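Glycoside hydrolase family 31 (Trueperella pyogenes, PDB 5I0F) degrades cycloalternan, probably cleaving its alpha-glucosidic bonds by a retaining mechanism that passes through a covalent glycosyl-enzyme intermediate. Local coordinates at residues A[48-53]-A[98-103]; A[199-204]-A[531-536]; A[633-638]-A[671-676]. All blocks are in the same frame, centred on the assembly; numbering follows the deposited sequence.

Contact 1 (A[48-53]-A[98-103]); sequences VLWPEH and PHLPDQ
Trp50 lays one face of its six-membered ring on Pro101 and turns an edge to Gln103, and most of this surface contact is built on that one indole. The ring is sandwiched. Val48, two residues earlier in the chain, sets CG1 against one face; Pro101 covers the opposite face, with its CG 4.0 Å from the centroid of the six-membered ring and 25° off the normal, a CH-pi contact. The closest atoms of this pair are Trp50 CH2 and Pro101 CD, at 3.5 Å, and the two side chains meet at about a right angle. Leu100 comes in at the rim instead, its CD1 near the ring plane and 4.0 Å from Trp50 CH2. The indole reaches this place because CG lies beside the backbone N of Trp50 (chi1 -45°), which carries the ring across to the 98-103 loop.

Gln103 borders the same ring with its backbone: its O sits in the ring plane at the edge, 3.8 Å from Trp50 CZ3. Its side chain runs out extended beyond CG and crosses Pro51, bringing Gln103 OE1 to 3.4 Å from Pro51 CD and 4.0 Å from Trp50 CB.

Residues 50-53 form the turn between the antiparallel strands 41-49 and 54-62, tied by a weak bond from Trp50 N to His53 O. Residues 98-103 belong to the loop between strands 91-97 and 105-113, so the contact joins two connections at one end of the N-terminal beta domain. It is held by carbon surfaces and ring C-H groups. The buried Gln103 O has no hydrogen-bonding partner in the model, and the ring edge at Trp50 CZ3, 3.8 Å away, can offer at most a weak electrostatic contact in place of a donor.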
loop_
_atom_site.group_PDB
_atom_site.type_symbol
_atom_site.label_atom_id
_atom_site.label_comp_id
_atom_site.label_asym_id
_atom_site.label_seq_id
_atom_site.Cartn_x
_atom_site.Cartn_y
_atom_site.Cartn_z
ATOM N N VAL A 48 -19.387 -31.648 18.735
ATOM C CA VAL A 48 -19.881 -31.459 17.366
ATOM C C VAL A 48 -21.113 -32.343 17.180
ATOM O O VAL A 48 -21.026 -33.565 17.294
ATOM C CB VAL A 48 -18.809 -31.807 16.305
ATOM C CG1 VAL A 48 -19.305 -31.456 14.906
ATOM C CG2 VAL A 48 -17.492 -31.088 16.576
ATOM N N LEU A 49 -22.254 -31.720 16.896
ATOM C CA LEU A 49 -23.528 -32.423 16.738
ATOM C C LEU A 49 -23.877 -32.585 15.238
ATOM O O LEU A 49 -24.368 -31.656 14.593
ATOM C CB LEU A 49 -24.643 -31.685 17.495
ATOM C CG LEU A 49 -24.332 -31.139 18.908
ATOM C CD1 LEU A 49 -25.501 -30.329 19.476
ATOM C CD2 LEU A 49 -23.935 -32.250 19.884
ATOM N N TRP A 50 -23.586 -33.767 14.701
ATOM C CA TRP A 50 -23.957 -34.148 13.322
ATOM C C TRP A 50 -25.434 -34.609 13.297
ATOM O O TRP A 50 -25.999 -34.926 14.348
ATOM C CB TRP A 50 -23.049 -35.280 12.802
ATOM C CG TRP A 50 -21.563 -35.124 13.078
ATOM C CD1 TRP A 50 -20.843 -35.671 14.115
ATOM C CD2 TRP A 50 -20.629 -34.405 12.283
ATOM N NE1 TRP A 50 -19.513 -35.318 14.015
ATOM C CE2 TRP A 50 -19.355 -34.546 12.895
ATOM C CE3 TRP A 50 -20.739 -33.654 11.112
ATOM C CZ2 TRP A 50 -18.215 -33.963 12.374
ATOM C CZ3 TRP A 50 -19.615 -33.077 10.597
ATOM C CH2 TRP A 50 -18.361 -33.225 11.233
ATOM N N PRO A 51 -26.064 -34.672 12.103
ATOM C CA PRO A 51 -27.494 -35.021 12.056
ATOM C C PRO A 51 -27.852 -36.285 12.849
ATOM O O PRO A 51 -28.797 -36.262 13.635
ATOM C CB PRO A 51 -27.759 -35.222 10.554
ATOM C CG PRO A 51 -26.721 -34.388 9.881
ATOM C CD PRO A 51 -25.501 -34.556 10.744
ATOM N N GLU A 52 -27.082 -37.353 12.649
ATOM C CA GLU A 52 -27.341 -38.655 13.278
ATOM C C GLU A 52 -26.368 -39.003 14.416
ATOM O O GLU A 52 -26.735 -39.761 15.316
ATOM C CB GLU A 52 -27.316 -39.757 12.203
ATOM C CG GLU A 52 -28.097 -41.023 12.552
ATOM C CD GLU A 52 -29.603 -40.903 12.351
ATOM O OE1 GLU A 52 -30.285 -41.949 12.415
ATOM O OE2 GLU A 52 -30.109 -39.778 12.133
ATOM N N HIS A 53 -25.146 -38.462 14.371
ATOM C CA HIS A 53 -24.097 -38.736 15.367
ATOM C C HIS A 53 -23.695 -37.473 16.131
ATOM O O HIS A 53 -23.887 -36.345 15.662
ATOM C CB HIS A 53 -22.871 -39.329 14.680
ATOM N N PRO A 98 -9.638 -34.642 10.703
ATOM C CA PRO A 98 -8.769 -34.874 9.525
ATOM C C PRO A 98 -9.454 -34.967 8.148
ATOM O O PRO A 98 -8.808 -34.680 7.128
ATOM C CB PRO A 98 -8.066 -36.200 9.858
ATOM C CG PRO A 98 -8.953 -36.863 10.861
ATOM C CD PRO A 98 -9.567 -35.760 11.664
ATOM N N HIS A 99 -10.724 -35.372 8.118
ATOM C CA HIS A 99 -11.488 -35.515 6.866
ATOM C C HIS A 99 -12.933 -35.141 7.125
ATOM O O HIS A 99 -13.727 -35.966 7.568
ATOM C CB HIS A 99 -11.401 -36.953 6.336
ATOM C CG HIS A 99 -10.072 -37.294 5.735
ATOM N ND1 HIS A 99 -9.577 -36.652 4.620
ATOM C CD2 HIS A 99 -9.135 -38.205 6.094
ATOM C CE1 HIS A 99 -8.392 -37.153 4.314
ATOM N NE2 HIS A 99 -8.100 -38.096 5.194
ATOM N N LEU A 100 -13.262 -33.886 6.855
ATOM C CA LEU A 100 -14.524 -33.314 7.311
ATOM C C LEU A 100 -15.711 -33.935 6.584
ATOM O O LEU A 100 -15.776 -33.870 5.360
ATOM C CB LEU A 100 -14.522 -31.804 7.077
ATOM C CG LEU A 100 -15.710 -31.029 7.650
ATOM C CD1 LEU A 100 -15.693 -31.036 9.173
ATOM C CD2 LEU A 100 -15.684 -29.607 7.102
ATOM N N PRO A 101 -16.648 -34.549 7.326
ATOM C CA PRO A 101 -17.830 -35.096 6.639
ATOM C C PRO A 101 -18.624 -34.019 5.897
ATOM O O PRO A 101 -18.681 -32.869 6.361
ATOM C CB PRO A 101 -18.665 -35.675 7.787
ATOM C CG PRO A 101 -17.680 -35.991 8.857
ATOM C CD PRO A 101 -16.588 -34.964 8.739
ATOM N N ASP A 102 -19.233 -34.381 4.769
ATOM C CA ASP A 102 -20.097 -33.462 4.024
ATOM C C ASP A 102 -21.518 -33.490 4.602
ATOM O O ASP A 102 -22.475 -33.840 3.920
ATOM C CB ASP A 102 -20.095 -33.811 2.519
ATOM C CG ASP A 102 -20.649 -32.678 1.640
ATOM O OD1 ASP A 102 -21.089 -31.639 2.160
ATOM O OD2 ASP A 102 -20.642 -32.821 0.402
ATOM N N GLN A 103 -21.640 -33.122 5.872
ATOM C CA GLN A 103 -22.929 -33.059 6.567
ATOM C C GLN A 103 -22.922 -31.782 7.395
ATOM O O GLN A 103 -21.892 -31.437 7.990
ATOM C CB GLN A 103 -23.123 -34.272 7.487
ATOM C CG GLN A 103 -22.959 -35.635 6.830
ATOM C CD GLN A 103 -23.050 -36.794 7.818
ATOM O OE1 GLN A 103 -23.344 -36.602 8.999
ATOM N NE2 GLN A 103 -22.799 -38.015 7.333
#

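Contact 2 (A[199-204]-A[531-536]); sequences QYKAQG and GDEDST. With CA (calcium ion), chain E; GLC (alpha-D-glucopyranose), chain B; BGC (beta-D-glucopyranose), chain C.
Two torsions of the Lys201 side chain bring its amine to Asp534: CG stands beside the backbone N (chi1 -49°), over the centre of the Tyr200 ring, and a bend at chi3 (-58°) swings NZ to within 2.7 Å of Asp534 OD1 in a salt bridge. Segment 531-536 follows strand 527-529 of the TIM barrel and leads into helix 537-551, a beta-to-alpha loop at the catalytic end of the barrel; 199-204 comes from the preceding beta-rich region and helps close the sugar pocket.

Between the two segments, Ala202 N (3.1 Å) meets Glu533 OE1 from well above the carboxylate plane, and Asp534 N (2.9 Å) comes from the other face on the anti side. The bent side chain of Gln203 slides past Glu533 in the opposite direction and gives an NE2 hydrogen to Asp532 O (2.8 Å), a second going to Gln199 O. One water joins Gln203 OE1, Gly204 N and Glu533 OE2.

Asp532 points its carboxylate into the pocket, where OD1 accepts a bond from O2 of the beta-glucose at 2.7 Å. Asp532 OD2 lies 2.6 Å from O3 of the alpha-glucose and at the edge of the Tyr200 ring, 3.4 Å from Tyr200 CD1, ring and carboxylate planes 85° apart; Tyr200 OH is bonded to Glu593. Asp534 OD1 also binds a calcium ion at 2.5 Å; five waters are the other ligands of the calcium.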
loop_
_atom_site.group_PDB
_atom_site.type_symbol
_atom_site.label_atom_id
_atom_site.label_comp_id
_atom_site.label_asym_id
_atom_site.label_seq_id
_atom_site.Cartn_x
_atom_site.Cartn_y
_atom_site.Cartn_z
ATOM N N GLN A 199 2.493 -4.444 4.792
ATOM C CA GLN A 199 3.717 -5.211 5.007
ATOM C C GLN A 199 4.815 -4.227 5.340
ATOM O O GLN A 199 5.248 -3.454 4.455
ATOM C CB GLN A 199 4.063 -6.049 3.768
ATOM C CG GLN A 199 5.392 -6.783 3.829
ATOM C CD GLN A 199 5.526 -7.681 5.021
ATOM O OE1 GLN A 199 4.649 -8.498 5.300
ATOM N NE2 GLN A 199 6.614 -7.535 5.746
ATOM N N TYR A 200 5.246 -4.234 6.607
ATOM C CA TYR A 200 6.243 -3.281 7.087
ATOM C C TYR A 200 7.618 -3.802 6.685
ATOM O O TYR A 200 8.134 -4.724 7.293
ATOM C CB TYR A 200 6.148 -3.035 8.601
ATOM C CG TYR A 200 7.267 -2.179 9.198
ATOM C CD1 TYR A 200 7.467 -0.852 8.802
ATOM C CD2 TYR A 200 8.114 -2.694 10.174
ATOM C CE1 TYR A 200 8.492 -0.076 9.353
ATOM C CE2 TYR A 200 9.128 -1.928 10.736
ATOM C CZ TYR A 200 9.326 -0.622 10.320
ATOM O OH TYR A 200 10.325 0.141 10.887
ATOM N N LYS A 201 8.158 -3.199 5.628
ATOM C CA LYS A 201 9.464 -3.519 5.036
ATOM C C LYS A 201 9.480 -4.880 4.339
ATOM O O LYS A 201 8.612 -5.739 4.575
ATOM C CB LYS A 201 10.618 -3.347 6.063
ATOM C CG LYS A 201 10.543 -1.994 6.794
ATOM C CD LYS A 201 11.775 -1.619 7.608
ATOM C CE LYS A 201 12.124 -2.645 8.659
ATOM N NZ LYS A 201 13.306 -2.225 9.466
ATOM N N ALA A 202 10.474 -5.054 3.468
ATOM C CA ALA A 202 10.702 -6.301 2.723
ATOM C C ALA A 202 9.450 -6.793 1.978
ATOM O O ALA A 202 9.131 -7.989 1.985
ATOM C CB ALA A 202 11.213 -7.381 3.679
ATOM N N GLN A 203 8.745 -5.876 1.314
ATOM C CA GLN A 203 7.522 -6.235 0.589
ATOM C C GLN A 203 7.818 -7.245 -0.538
ATOM O O GLN A 203 7.004 -8.150 -0.802
ATOM C CB GLN A 203 6.850 -5.009 -0.001
ATOM C CG GLN A 203 6.346 -3.978 1.031
ATOM C CD GLN A 203 7.408 -2.961 1.484
ATOM O OE1 GLN A 203 8.451 -2.801 0.846
ATOM N NE2 GLN A 203 7.118 -2.239 2.564
ATOM N N GLY A 204 8.971 -7.087 -1.190
ATOM C CA GLY A 204 9.378 -7.996 -2.264
ATOM C C GLY A 204 9.700 -9.394 -1.777
ATOM O O GLY A 204 9.318 -10.368 -2.406
ATOM N N GLY A 531 6.109 3.167 0.170
ATOM C CA GLY A 531 6.004 2.735 1.573
ATOM C C GLY A 531 7.333 2.570 2.278
ATOM O O GLY A 531 8.322 3.255 1.955
ATOM N N ASP A 532 7.344 1.673 3.257
ATOM C CA ASP A 532 8.418 1.605 4.236
ATOM C C ASP A 532 9.464 0.570 3.888
ATOM O O ASP A 532 9.126 -0.605 3.716
ATOM C CB ASP A 532 7.845 1.220 5.593
ATOM C CG ASP A 532 6.917 2.249 6.161
ATOM O OD1 ASP A 532 6.911 3.401 5.684
ATOM O OD2 ASP A 532 6.224 1.907 7.152
ATOM N N GLU A 533 10.736 0.978 3.846
ATOM C CA GLU A 533 11.819 0.021 3.635
ATOM C C GLU A 533 13.092 0.337 4.412
ATOM O O GLU A 533 13.315 1.460 4.865
ATOM C CB GLU A 533 12.181 -0.115 2.131
ATOM C CG GLU A 533 11.597 -1.349 1.402
ATOM C CD GLU A 533 12.197 -2.694 1.829
ATOM O OE1 GLU A 533 12.648 -2.842 3.000
ATOM O OE2 GLU A 533 12.211 -3.646 0.993
ATOM N N ASP A 534 13.933 -0.686 4.512
ATOM C CA ASP A 534 15.297 -0.564 5.000
ATOM C C ASP A 534 16.197 0.117 3.950
ATOM O O ASP A 534 15.866 0.177 2.763
ATOM C CB ASP A 534 15.855 -1.950 5.320
ATOM C CG ASP A 534 15.214 -2.565 6.560
ATOM O OD1 ASP A 534 15.361 -1.984 7.660
ATOM O OD2 ASP A 534 14.556 -3.623 6.442
ATOM N N SER A 535 17.327 0.642 4.417
ATOM C CA SER A 535 18.320 1.232 3.552
ATOM C C SER A 535 19.284 0.175 3.051
ATOM O O SER A 535 20.428 0.064 3.548
ATOM C CB SER A 535 19.095 2.354 4.266
ATOM O OG SER A 535 18.248 3.476 4.508
ATOM N N THR A 536 18.820 -0.576 2.060
ATOM C CA THR A 536 19.566 -1.688 1.473
ATOM C C THR A 536 19.542 -1.666 -0.057
ATOM O O THR A 536 18.615 -1.099 -0.677
ATOM C CB THR A 536 19.008 -3.044 1.920
ATOM O OG1 THR A 536 17.698 -3.247 1.397
ATOM C CG2 THR A 536 19.007 -3.187 3.446
HETATM CA CA CA E . 17.639 -2.025 8.799
HETATM C C1 GLC B . 6.447 2.070 11.910
HETATM C C2 GLC B . 6.552 2.773 10.555
HETATM C C3 GLC B . 5.174 3.188 10.056
HETATM C C4 GLC B . 4.274 1.964 9.977
HETATM C C5 GLC B . 4.203 1.355 11.380
HETATM C C6 GLC B . 3.309 0.128 11.454
HETATM O O2 GLC B . 7.421 3.904 10.672
HETATM O O3 GLC B . 5.299 3.798 8.761
HETATM O O4 GLC B . 2.970 2.332 9.484
HETATM O O5 GLC B . 5.517 0.986 11.841
HETATM O O6 GLC B . 3.897 -1.005 10.797
HETATM C C2 BGC C . 4.693 6.017 6.790
HETATM C C3 BGC C . 6.056 6.647 7.131
HETATM C C4 BGC C . 5.866 7.691 8.227
HETATM C C5 BGC C . 5.163 7.084 9.451
HETATM C C6 BGC C . 4.813 8.198 10.429
HETATM C C1 BGC C . 3.511 6.224 7.772
HETATM O O2 BGC C . 4.663 4.864 5.925
HETATM O O3 BGC C . 6.643 7.220 5.960
HETATM O O4 BGC C . 7.138 8.245 8.616
HETATM O O5 BGC C . 3.962 6.335 9.133
HETATM O O6 BGC C . 4.362 7.656 11.674
HETATM O O HOH W 1 10.411 -4.333 -1.007
HETATM O O HOH W 2 17.952 -0.232 7.260
HETATM O O HOH W 3 16.019 -0.624 10.166
HETATM O O HOH W 4 18.958 -1.354 10.551
HETATM O O HOH W 5 16.676 -4.083 9.949
HETATM O O HOH W 6 18.453 -3.685 7.367
#

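Contact 3 (A[633-638]-A[671-676]); sequences RPYLVA and YMLGDE
Tyr635 pushes its hydroxyl into the turn after strand 671-673, and that is the tight part of the contact. OH donates to Leu673 O over 2.6 Å, in the plane of that carbonyl, and accepts from Glu676 N at 2.9 Å, so one oxygen spans the turn by giving one bond and taking another. The ring extends from the helix with CG anti to the backbone N (chi1 -177°) and lies edge-on to Leu673 O, which is 3.3 Å from CE2.

Away from the hydroxyl the fit relaxes. On the more exposed flank Glu676 CB is 3.9 Å from Tyr635 CE1; the carboxylate then turns away to form a salt bridge with Arg728, leaving only its aliphatic part beside the ring. On the buried flank the touch is purely apolar and wider, Leu636 CD2 to Leu673 CD2 at 4.2 Å.

Gly674 passes through the turn with a positive phi of 65°, and Asp675 has two further partners: its N bonds to Gln639 of the same helix, and its OD1 forms a salt bridge with Arg652. The contact thus docks helix 617-646, which leads out of the barrel, on the hairpin of strands 671-673 and 677-679 in the C-terminal sheet; Tyr635 also rests on Leu677, while Leu636 reaches back to Phe295, in the loop just before barrel strand 297-300.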
loop_
_atom_site.group_PDB
_atom_site.type_symbol
_atom_site.label_atom_id
_atom_site.label_comp_id
_atom_site.label_asym_id
_atom_site.label_seq_id
_atom_site.Cartn_x
_atom_site.Cartn_y
_atom_site.Cartn_z
ATOM N N ARG A 633 12.638 19.502 -15.243
ATOM C CA ARG A 633 11.250 19.890 -14.949
ATOM C C ARG A 633 10.371 20.077 -16.197
ATOM O O ARG A 633 9.273 19.536 -16.224
ATOM C CB ARG A 633 11.128 21.135 -14.066
ATOM C CG ARG A 633 9.693 21.239 -13.543
ATOM C CD ARG A 633 9.471 22.029 -12.278
ATOM N NE ARG A 633 10.496 21.911 -11.232
ATOM C CZ ARG A 633 10.358 22.470 -10.029
ATOM N NH1 ARG A 633 9.238 23.122 -9.721
ATOM N NH2 ARG A 633 11.334 22.379 -9.121
ATOM N N PRO A 634 10.846 20.839 -17.210
ATOM C CA PRO A 634 10.011 21.025 -18.408
ATOM C C PRO A 634 9.696 19.704 -19.112
ATOM O O PRO A 634 8.600 19.539 -19.618
ATOM C CB PRO A 634 10.832 21.931 -19.324
ATOM C CG PRO A 634 12.041 22.339 -18.547
ATOM C CD PRO A 634 12.099 21.621 -17.256
ATOM N N TYR A 635 10.649 18.780 -19.133
ATOM C CA TYR A 635 10.440 17.443 -19.690
ATOM C C TYR A 635 9.383 16.648 -18.891
ATOM O O TYR A 635 8.499 16.024 -19.481
ATOM C CB TYR A 635 11.767 16.668 -19.721
ATOM C CG TYR A 635 11.649 15.291 -20.342
ATOM C CD1 TYR A 635 11.542 15.128 -21.736
ATOM C CD2 TYR A 635 11.633 14.144 -19.543
ATOM C CE1 TYR A 635 11.423 13.865 -22.306
ATOM C CE2 TYR A 635 11.524 12.882 -20.108
ATOM C CZ TYR A 635 11.407 12.742 -21.480
ATOM O OH TYR A 635 11.278 11.477 -21.996
ATOM N N LEU A 636 9.502 16.655 -17.570
ATOM C CA LEU A 636 8.548 15.952 -16.713
ATOM C C LEU A 636 7.130 16.520 -16.896
ATOM O O LEU A 636 6.161 15.762 -17.004
ATOM C CB LEU A 636 8.955 16.044 -15.244
ATOM C CG LEU A 636 10.205 15.280 -14.818
ATOM C CD1 LEU A 636 10.700 15.715 -13.449
ATOM C CD2 LEU A 636 9.930 13.785 -14.808
ATOM N N VAL A 637 7.022 17.845 -16.929
ATOM C CA VAL A 637 5.730 18.504 -17.126
ATOM C C VAL A 637 5.119 18.124 -18.494
ATOM O O VAL A 637 3.933 17.744 -18.559
ATOM C CB VAL A 637 5.843 20.043 -16.984
ATOM C CG1 VAL A 637 4.585 20.755 -17.477
ATOM C CG2 VAL A 637 6.099 20.434 -15.543
ATOM N N ALA A 638 5.904 18.217 -19.567
ATOM C CA ALA A 638 5.378 17.931 -20.909
ATOM C C ALA A 638 5.032 16.438 -21.092
ATOM O O ALA A 638 3.977 16.107 -21.657
ATOM C CB ALA A 638 6.337 18.392 -21.992
ATOM N N TYR A 671 14.000 1.208 -17.658
ATOM C CA TYR A 671 12.695 1.729 -17.965
ATOM C C TYR A 671 12.820 3.039 -18.729
ATOM O O TYR A 671 13.857 3.689 -18.692
ATOM C CB TYR A 671 11.899 1.941 -16.664
ATOM C CG TYR A 671 12.502 2.948 -15.714
ATOM C CD1 TYR A 671 13.467 2.567 -14.768
ATOM C CD2 TYR A 671 12.117 4.291 -15.761
ATOM C CE1 TYR A 671 14.029 3.496 -13.902
ATOM C CE2 TYR A 671 12.649 5.222 -14.892
ATOM C CZ TYR A 671 13.602 4.826 -13.963
ATOM O OH TYR A 671 14.176 5.758 -13.115
ATOM N N MET A 672 11.736 3.407 -19.397
ATOM C CA MET A 672 11.644 4.683 -20.060
ATOM C C MET A 672 11.083 5.698 -19.057
ATOM O O MET A 672 10.180 5.378 -18.254
ATOM C CB MET A 672 10.746 4.585 -21.306
ATOM C CG MET A 672 11.231 3.603 -22.375
ATOM S SD MET A 672 12.829 4.057 -23.080
ATOM C CE MET A 672 12.481 5.649 -23.822
ATOM N N LEU A 673 11.629 6.912 -19.092
ATOM C CA LEU A 673 11.048 8.034 -18.384
ATOM C C LEU A 673 10.455 8.899 -19.463
ATOM O O LEU A 673 11.185 9.611 -20.145
ATOM C CB LEU A 673 12.095 8.818 -17.586
ATOM C CG LEU A 673 11.511 9.946 -16.729
ATOM C CD1 LEU A 673 10.658 9.394 -15.606
ATOM C CD2 LEU A 673 12.622 10.811 -16.173
ATOM N N GLY A 674 9.136 8.813 -19.641
ATOM C CA GLY A 674 8.495 9.402 -20.815
ATOM C C GLY A 674 8.923 8.742 -22.121
ATOM O O GLY A 674 9.436 7.628 -22.128
ATOM N N ASP A 675 8.693 9.434 -23.226
ATOM C CA ASP A 675 8.993 8.898 -24.560
ATOM C C ASP A 675 10.465 8.843 -24.894
ATOM O O ASP A 675 10.851 8.033 -25.717
ATOM C CB ASP A 675 8.360 9.756 -25.656
ATOM C CG ASP A 675 6.859 9.666 -25.710
ATOM O OD1 ASP A 675 6.227 8.846 -25.035
ATOM O OD2 ASP A 675 6.296 10.426 -26.515
ATOM N N GLU A 676 11.275 9.722 -24.320
ATOM C CA GLU A 676 12.595 10.004 -24.904
ATOM C C GLU A 676 13.817 9.456 -24.147
ATOM O O GLU A 676 14.881 9.280 -24.756
ATOM C CB GLU A 676 12.764 11.517 -25.116
ATOM C CG GLU A 676 11.640 12.187 -25.898
ATOM C CD GLU A 676 11.440 11.623 -27.308
ATOM O OE1 GLU A 676 12.412 11.128 -27.927
ATOM O OE2 GLU A 676 10.299 11.664 -27.824
#

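The three contacts are separate and follow one another along the chain, contacts 2 and 3 about 15 Å apart between nearest atoms. Contact 1 is a surface contact within the N-terminal beta domain, about 45 Å from contact 2 between centres, and depends on an aromatic ring and prolines. Contact 2, nearest the centre of the chain, brings together segments more than 300 residues apart and is the most polar, with charged groups, waters, calcium and sugar. Contact 3, on the opposite side of the chain's centre from contact 1, is mixed: a tyrosine hydroxyl bonded to backbone, backed by leucines. Contacts 2 and 3 are both partly buried and involve the barrel region, one at its sugar pocket, the other where it meets the C-terminal sheet.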